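Local coordinates for cryptic loci regulator 2 (Schizosaccharomyces pombe 972h-, PDB 5IKJ), which promotes transcriptional silencing as part of the SHREC repressor complex, acting upstream of histone deacetylases and helping to position nucleosomes at heterochromatic loci, at residues Glu387-Thr399 with Gln407-Val419. Numbering follows the deposited sequence.
Sequences EKLWINDLCVIST and QKTSFMYISDIYV
The Y413 ring has the backbone of N392 and D393 at its edge, with D393 O in the ring plane, while L394 CD2 meets it obliquely, 3.7 Å from CD1. The same methyl meets the F411 ring obliquely, 3.9 Å from CE1. With CG anti to the backbone N (chi1 176°), Y413 runs alongside N392, and its OH donates to N392 OD1 at 2.6 Å, tilted slightly from the carbonyl plane; the amide and ring planes stand 50° apart. N392 ND2 binds an acidic side chain of another protein chain. A phenylalanine in place of Y413 would probably leave N392 OD1 without this donor, the amide then relying on its ND2 bond. Strands 394-397 and 411-419 pair antiparallel in the SH3-clan region of Clr2, next to the type II turn W390-D393. C395 and M412 exchange both backbone bonds, the shorter from M412 N to C395 O (2.7 Å). I414 N reaches D393 O nearly straight (172°), and N392 N in turn hydrogen-bonds to I414 O. C395 SG packs 3.6 Å from I414 CD1; I391 CG2, in the turn, lies 4.0 Å from I417 CG1. D393's carboxylate salt-bridges R462 and R243.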
ATOM      1  N   GLU A 387      -3.665   3.780  16.775  1.00 59.12           N
ATOM      2  CA  GLU A 387      -4.095   4.054  15.413  1.00 41.93           C
ATOM      3  C   GLU A 387      -2.927   3.987  14.435  1.00 44.96           C
ATOM      4  O   GLU A 387      -1.767   4.194  14.801  1.00 47.36           O
ATOM      5  CB  GLU A 387      -4.760   5.429  15.330  1.00 52.56           C
ATOM      6  CG  GLU A 387      -6.048   5.522  16.132  1.00 48.34           C
ATOM      7  CD  GLU A 387      -6.533   6.946  16.313  1.00 59.35           C
ATOM      8  OE1 GLU A 387      -5.685   7.862  16.368  1.00 54.52           O
ATOM      9  OE2 GLU A 387      -7.762   7.150  16.401  1.00 53.50           O
ATOM     10  N   LYS A 388      -3.259   3.690  13.182  1.00 41.72           N
ATOM     11  CA  LYS A 388      -2.308   3.675  12.082  1.00 41.39           C
ATOM     12  C   LYS A 388      -2.491   4.934  11.245  1.00 50.69           C
ATOM     13  O   LYS A 388      -3.623   5.339  10.962  1.00 48.19           O
ATOM     14  CB  LYS A 388      -2.517   2.435  11.211  1.00 42.73           C
ATOM     15  CG  LYS A 388      -1.275   1.912  10.509  1.00 41.33           C
ATOM     16  CD  LYS A 388      -1.586   0.616   9.773  1.00 45.12           C
ATOM     17  CE  LYS A 388      -0.335  -0.036   9.206  1.00 46.94           C
ATOM     18  NZ  LYS A 388      -0.591  -1.447   8.806  1.00 50.65           N
ATOM     19  N   LEU A 389      -1.379   5.550  10.850  1.00 44.68           N
ATOM     20  CA  LEU A 389      -1.415   6.777  10.067  1.00 45.92           C
ATOM     21  C   LEU A 389      -0.548   6.628   8.827  1.00 42.66           C
ATOM     22  O   LEU A 389       0.476   5.941   8.840  1.00 45.00           O
ATOM     23  CB  LEU A 389      -0.949   7.986  10.886  1.00 39.40           C
ATOM     24  CG  LEU A 389      -1.977   8.537  11.875  1.00 43.77           C
ATOM     25  CD1 LEU A 389      -1.325   9.534  12.816  1.00 51.64           C
ATOM     26  CD2 LEU A 389      -3.145   9.184  11.139  1.00 47.41           C
ATOM     27  N   TRP A 390      -0.976   7.287   7.754  1.00 41.86           N
ATOM     28  CA  TRP A 390      -0.342   7.156   6.452  1.00 42.48           C
ATOM     29  C   TRP A 390      -0.100   8.522   5.828  1.00 47.47           C
ATOM     30  O   TRP A 390      -0.660   9.540   6.247  1.00 45.29           O
ATOM     31  CB  TRP A 390      -1.206   6.349   5.476  1.00 42.07           C
ATOM     32  CG  TRP A 390      -1.464   4.907   5.828  1.00 51.67           C
ATOM     33  CD1 TRP A 390      -2.530   4.408   6.532  1.00 45.01           C
ATOM     34  CD2 TRP A 390      -0.669   3.772   5.455  1.00 47.83           C
ATOM     35  NE1 TRP A 390      -2.436   3.041   6.627  1.00 43.37           N
ATOM     36  CE2 TRP A 390      -1.304   2.626   5.977  1.00 49.09           C
ATOM     37  CE3 TRP A 390       0.520   3.614   4.737  1.00 44.22           C
ATOM     38  CZ2 TRP A 390      -0.787   1.341   5.805  1.00 42.89           C
ATOM     39  CZ3 TRP A 390       1.032   2.338   4.569  1.00 51.22           C
ATOM     40  CH2 TRP A 390       0.379   1.219   5.100  1.00 44.33           C
ATOM     41  N   ILE A 391       0.743   8.523   4.796  1.00 47.12           N
ATOM     42  CA  ILE A 391       0.732   9.607   3.826  1.00 43.89           C
ATOM     43  C   ILE A 391      -0.563   9.523   3.023  1.00 52.90           C
ATOM     44  O   ILE A 391      -1.091   8.432   2.767  1.00 50.05           O
ATOM     45  CB  ILE A 391       1.965   9.543   2.906  1.00 41.74           C
ATOM     46  CG1 ILE A 391       2.002   8.216   2.139  1.00 47.80           C
ATOM     47  CG2 ILE A 391       3.242   9.732   3.722  1.00 44.76           C
ATOM     48  CD1 ILE A 391       3.106   8.121   1.099  1.00 51.27           C
ATOM     49  N   ASN A 392      -1.089  10.683   2.631  1.00 48.11           N
ATOM     50  CA  ASN A 392      -2.364  10.809   1.923  1.00 46.16           C
ATOM     51  C   ASN A 392      -3.535  10.620   2.877  1.00 44.26           C
ATOM     52  O   ASN A 392      -4.691  10.550   2.427  1.00 44.33           O
ATOM     53  CB  ASN A 392      -2.482   9.808   0.768  1.00 39.86           C
ATOM     54  CG  ASN A 392      -3.493  10.234  -0.278  1.00 47.02           C
ATOM     55  OD1 ASN A 392      -3.542  11.399  -0.671  1.00 54.19           O
ATOM     56  ND2 ASN A 392      -4.308   9.288  -0.733  1.00 49.30           N
ATOM     57  N   ASP A 393      -3.277  10.539   4.178  1.00 45.08           N
ATOM     58  CA  ASP A 393      -4.292  10.291   5.188  1.00 39.65           C
ATOM     59  C   ASP A 393      -4.778  11.614   5.781  1.00 46.38           C
ATOM     60  O   ASP A 393      -4.248  12.688   5.487  1.00 47.80           O
ATOM     61  CB  ASP A 393      -3.720   9.377   6.277  1.00 46.99           C
ATOM     62  CG  ASP A 393      -4.780   8.831   7.210  1.00 45.74           C
ATOM     63  OD1 ASP A 393      -5.981   8.891   6.867  1.00 46.19           O
ATOM     64  OD2 ASP A 393      -4.407   8.335   8.293  1.00 50.68           O
ATOM     65  N   LEU A 394      -5.810  11.524   6.620  1.00 47.83           N
ATOM     66  CA  LEU A 394      -6.368  12.675   7.318  1.00 39.58           C
ATOM     67  C   LEU A 394      -6.172  12.484   8.814  1.00 49.46           C
ATOM     68  O   LEU A 394      -6.550  11.443   9.362  1.00 52.02           O
ATOM     69  CB  LEU A 394      -7.855  12.845   6.993  1.00 44.78           C
ATOM     70  CG  LEU A 394      -8.216  12.782   5.507  1.00 46.49           C
ATOM     71  CD1 LEU A 394      -9.724  12.784   5.317  1.00 45.73           C
ATOM     72  CD2 LEU A 394      -7.576  13.936   4.746  1.00 51.13           C
ATOM     73  N   CYS A 395      -5.585  13.484   9.473  1.00 49.58           N
ATOM     74  CA  CYS A 395      -5.276  13.389  10.892  1.00 41.33           C
ATOM     75  C   CYS A 395      -5.640  14.688  11.597  1.00 55.39           C
ATOM     76  O   CYS A 395      -5.641  15.765  10.996  1.00 49.82           O
ATOM     77  CB  CYS A 395      -3.790  13.077  11.122  1.00 55.78           C
ATOM     78  SG  CYS A 395      -2.675  14.459  10.754  1.00 64.02           S
ATOM     79  N   VAL A 396      -5.946  14.566  12.885  1.00 53.58           N
ATOM     80  CA  VAL A 396      -6.228  15.708  13.746  1.00 54.17           C
ATOM     81  C   VAL A 396      -4.918  16.200  14.342  1.00 47.28           C
ATOM     82  O   VAL A 396      -4.046  15.402  14.704  1.00 50.43           O
ATOM     83  CB  VAL A 396      -7.234  15.320  14.850  1.00 58.43           C
ATOM     84  CG1 VAL A 396      -7.509  16.498  15.777  1.00 50.15           C
ATOM     85  CG2 VAL A 396      -8.532  14.809  14.237  1.00 50.48           C
ATOM     86  N   ILE A 397      -4.774  17.522  14.450  1.00 52.00           N
ATOM     87  CA  ILE A 397      -3.578  18.131  15.015  1.00 53.28           C
ATOM     88  C   ILE A 397      -3.994  19.177  16.040  1.00 49.30           C
ATOM     89  O   ILE A 397      -5.102  19.714  16.004  1.00 54.39           O
ATOM     90  CB  ILE A 397      -2.671  18.772  13.940  1.00 62.70           C
ATOM     91  CG1 ILE A 397      -3.380  19.953  13.264  1.00 50.38           C
ATOM     92  CG2 ILE A 397      -2.250  17.725  12.916  1.00 56.14           C
ATOM     93  CD1 ILE A 397      -2.516  20.713  12.282  1.00 60.08           C
ATOM     94  N   SER A 398      -3.078  19.461  16.964  1.00 57.76           N
ATOM     95  CA  SER A 398      -3.293  20.533  17.926  1.00 64.11           C
ATOM     96  C   SER A 398      -3.442  21.864  17.202  1.00 63.90           C
ATOM     97  O   SER A 398      -2.637  22.202  16.330  1.00 70.13           O
ATOM     98  CB  SER A 398      -2.128  20.604  18.911  1.00 59.27           C
ATOM     99  OG  SER A 398      -1.956  19.374  19.593  1.00 78.79           O
ATOM    100  N   THR A 399      -4.478  22.616  17.564  1.00 69.93           N
ATOM    101  CA  THR A 399      -4.688  23.958  17.038  1.00 77.02           C
ATOM    102  C   THR A 399      -4.243  25.044  18.007  1.00 81.48           C
ATOM    103  O   THR A 399      -4.347  26.230  17.679  1.00 82.49           O
ATOM    104  CB  THR A 399      -6.165  24.168  16.687  1.00 67.69           C
ATOM    105  OG1 THR A 399      -6.978  23.880  17.832  1.00 75.30           O
ATOM    106  CG2 THR A 399      -6.577  23.269  15.531  1.00 76.89           C
ATOM    107  N   GLN A 407      -7.156  28.379  13.033  1.00 79.55           N
ATOM    108  CA  GLN A 407      -7.696  27.679  14.192  1.00 80.79           C
ATOM    109  C   GLN A 407      -9.007  26.961  13.897  1.00 69.98           C
ATOM    110  O   GLN A 407      -9.444  26.149  14.720  1.00 77.67           O
ATOM    111  CB  GLN A 407      -7.884  28.655  15.353  1.00 79.66           C
ATOM    112  CG  GLN A 407      -6.659  29.510  15.613  1.00 85.96           C
ATOM    113  CD  GLN A 407      -6.269  29.565  17.076  1.00 82.46           C
ATOM    114  OE1 GLN A 407      -5.408  28.811  17.530  1.00 79.40           O
ATOM    115  NE2 GLN A 407      -6.892  30.470  17.822  1.00 95.52           N
ATOM    116  N   LYS A 408      -9.638  27.228  12.755  1.00 65.73           N
ATOM    117  CA  LYS A 408     -10.751  26.410  12.288  1.00 61.83           C
ATOM    118  C   LYS A 408     -10.292  25.076  11.708  1.00 67.50           C
ATOM    119  O   LYS A 408     -11.110  24.359  11.120  1.00 66.19           O
ATOM    120  CB  LYS A 408     -11.562  27.164  11.228  1.00 59.36           C
ATOM    121  CG  LYS A 408     -12.263  28.419  11.719  1.00 84.90           C
ATOM    122  CD  LYS A 408     -13.184  28.972  10.639  1.00 87.99           C
ATOM    123  CE  LYS A 408     -13.130  30.489  10.561  1.00 99.80           C
ATOM    124  NZ  LYS A 408     -13.610  31.146  11.807  1.00 97.45           N
ATOM    125  N   THR A 409      -9.014  24.732  11.854  1.00 62.09           N
ATOM    126  CA  THR A 409      -8.480  23.516  11.252  1.00 69.45           C
ATOM    127  C   THR A 409      -9.130  22.292  11.884  1.00 64.24           C
ATOM    128  O   THR A 409      -9.028  22.080  13.097  1.00 62.38           O
ATOM    129  CB  THR A 409      -6.962  23.464  11.424  1.00 67.04           C
ATOM    130  OG1 THR A 409      -6.362  24.576  10.751  1.00 69.82           O
ATOM    131  CG2 THR A 409      -6.394  22.169  10.853  1.00 57.50           C
ATOM    132  N   SER A 410      -9.793  21.485  11.059  1.00 63.43           N
ATOM    133  CA  SER A 410     -10.377  20.230  11.516  1.00 58.57           C
ATOM    134  C   SER A 410      -9.410  19.063  11.365  1.00 61.32           C
ATOM    135  O   SER A 410      -9.359  18.186  12.234  1.00 59.00           O
ATOM    136  CB  SER A 410     -11.664  19.937  10.742  1.00 58.18           C
ATOM    137  OG  SER A 410     -12.593  21.000  10.874  1.00 65.35           O
ATOM    138  N   PHE A 411      -8.638  19.037  10.280  1.00 53.83           N
ATOM    139  CA  PHE A 411      -7.689  17.958  10.048  1.00 55.31           C
ATOM    140  C   PHE A 411      -6.608  18.434   9.090  1.00 56.08           C
ATOM    141  O   PHE A 411      -6.789  19.404   8.349  1.00 50.72           O
ATOM    142  CB  PHE A 411      -8.383  16.711   9.487  1.00 49.65           C
ATOM    143  CG  PHE A 411      -9.150  16.961   8.217  1.00 47.87           C
ATOM    144  CD1 PHE A 411      -8.494  17.053   6.999  1.00 48.20           C
ATOM    145  CD2 PHE A 411     -10.527  17.092   8.239  1.00 52.05           C
ATOM    146  CE1 PHE A 411      -9.198  17.279   5.831  1.00 45.05           C
ATOM    147  CE2 PHE A 411     -11.235  17.317   7.073  1.00 53.31           C
ATOM    148  CZ  PHE A 411     -10.569  17.410   5.868  1.00 49.94           C
ATOM    149  N   MET A 412      -5.479  17.732   9.120  1.00 54.09           N
ATOM    150  CA  MET A 412      -4.429  17.884   8.121  1.00 40.35           C
ATOM    151  C   MET A 412      -4.568  16.780   7.085  1.00 46.48           C
ATOM    152  O   MET A 412      -4.737  15.607   7.439  1.00 52.64           O
ATOM    153  CB  MET A 412      -3.037  17.827   8.756  1.00 42.20           C
ATOM    154  CG  MET A 412      -1.896  17.650   7.741  1.00 39.72           C
ATOM    155  SD  MET A 412      -0.267  17.461   8.482  1.00 50.52           S
ATOM    156  CE  MET A 412       0.061  19.133   9.035  1.00 44.26           C
ATOM    157  N   TYR A 413      -4.495  17.156   5.812  1.00 48.49           N
ATOM    158  CA  TYR A 413      -4.416  16.198   4.711  1.00 43.79           C
ATOM    159  C   TYR A 413      -2.935  15.938   4.456  1.00 48.37           C
ATOM    160  O   TYR A 413      -2.240  16.762   3.859  1.00 50.34           O
ATOM    161  CB  TYR A 413      -5.134  16.746   3.483  1.00 43.25           C
ATOM    162  CG  TYR A 413      -5.052  15.891   2.238  1.00 43.92           C
ATOM    163  CD1 TYR A 413      -4.803  14.526   2.310  1.00 46.83           C
ATOM    164  CD2 TYR A 413      -5.224  16.460   0.983  1.00 44.16           C
ATOM    165  CE1 TYR A 413      -4.730  13.753   1.162  1.00 43.72           C
ATOM    166  CE2 TYR A 413      -5.151  15.699  -0.165  1.00 42.54           C
ATOM    167  CZ  TYR A 413      -4.905  14.347  -0.072  1.00 49.94           C
ATOM    168  OH  TYR A 413      -4.834  13.590  -1.222  1.00 43.15           O
ATOM    169  N   ILE A 414      -2.452  14.783   4.913  1.00 47.79           N
ATOM    170  CA  ILE A 414      -1.018  14.539   4.999  1.00 39.59           C
ATOM    171  C   ILE A 414      -0.438  14.357   3.604  1.00 53.06           C
ATOM    172  O   ILE A 414      -0.932  13.551   2.804  1.00 47.83           O
ATOM    173  CB  ILE A 414      -0.735  13.316   5.885  1.00 44.41           C
ATOM    174  CG1 ILE A 414      -1.266  13.551   7.302  1.00 47.48           C
ATOM    175  CG2 ILE A 414       0.762  13.016   5.929  1.00 42.74           C
ATOM    176  CD1 ILE A 414      -1.269  12.308   8.170  1.00 52.49           C
ATOM    177  N   SER A 415       0.626  15.104   3.313  1.00 45.97           N
ATOM    178  CA  SER A 415       1.361  14.974   2.062  1.00 47.98           C
ATOM    179  C   SER A 415       2.635  14.161   2.202  1.00 39.53           C
ATOM    180  O   SER A 415       3.021  13.465   1.257  1.00 41.12           O
ATOM    181  CB  SER A 415       1.726  16.362   1.518  1.00 49.58           C
ATOM    182  OG  SER A 415       0.572  17.069   1.103  1.00 54.88           O
ATOM    183  N   ASP A 416       3.293  14.230   3.356  1.00 42.52           N
ATOM    184  CA  ASP A 416       4.623  13.663   3.512  1.00 41.99           C
ATOM    185  C   ASP A 416       4.880  13.426   4.992  1.00 33.39           C
ATOM    186  O   ASP A 416       4.472  14.231   5.834  1.00 43.02           O
ATOM    187  CB  ASP A 416       5.686  14.604   2.926  1.00 44.02           C
ATOM    188  CG  ASP A 416       6.943  13.875   2.501  1.00 53.04           C
ATOM    189  OD1 ASP A 416       7.224  12.791   3.051  1.00 52.37           O
ATOM    190  OD2 ASP A 416       7.655  14.388   1.610  1.00 59.82           O
ATOM    191  N   ILE A 417       5.547  12.317   5.297  1.00 39.20           N
ATOM    192  CA  ILE A 417       5.972  11.986   6.652  1.00 41.21           C
ATOM    193  C   ILE A 417       7.456  11.662   6.586  1.00 36.19           C
ATOM    194  O   ILE A 417       7.864  10.767   5.837  1.00 48.13           O
ATOM    195  CB  ILE A 417       5.179  10.803   7.237  1.00 45.50           C
ATOM    196  CG1 ILE A 417       3.706  11.190   7.407  1.00 46.24           C
ATOM    197  CG2 ILE A 417       5.776  10.359   8.573  1.00 37.67           C
ATOM    198  CD1 ILE A 417       2.803  10.032   7.777  1.00 49.32           C
ATOM    199  N   TYR A 418       8.260  12.386   7.360  1.00 39.84           N
ATOM    200  CA  TYR A 418       9.703  12.252   7.255  1.00 42.70           C
ATOM    201  C   TYR A 418      10.362  12.630   8.570  1.00 44.08           C
ATOM    202  O   TYR A 418       9.785  13.338   9.402  1.00 44.16           O
ATOM    203  CB  TYR A 418      10.262  13.123   6.121  1.00 47.25           C
ATOM    204  CG  TYR A 418      10.018  14.607   6.301  1.00 40.05           C
ATOM    205  CD1 TYR A 418       8.851  15.199   5.838  1.00 43.36           C
ATOM    206  CD2 TYR A 418      10.958  15.418   6.926  1.00 47.84           C
ATOM    207  CE1 TYR A 418       8.625  16.555   5.997  1.00 51.40           C
ATOM    208  CE2 TYR A 418      10.739  16.774   7.088  1.00 45.40           C
ATOM    209  CZ  TYR A 418       9.572  17.336   6.621  1.00 46.50           C
ATOM    210  OH  TYR A 418       9.349  18.683   6.781  1.00 53.86           O
ATOM    211  N   VAL A 419      11.585  12.143   8.741  1.00 45.07           N
ATOM    212  CA  VAL A 419      12.445  12.509   9.858  1.00 51.70           C
ATOM    213  C   VAL A 419      13.420  13.564   9.357  1.00 53.33           C
ATOM    214  O   VAL A 419      14.246  13.286   8.478  1.00 51.83           O
ATOM    215  CB  VAL A 419      13.188  11.284  10.413  1.00 52.03           C
ATOM    216  CG1 VAL A 419      14.078  11.678  11.579  1.00 50.79           C
ATOM    217  CG2 VAL A 419      12.194  10.210  10.836  1.00 52.25           C
TER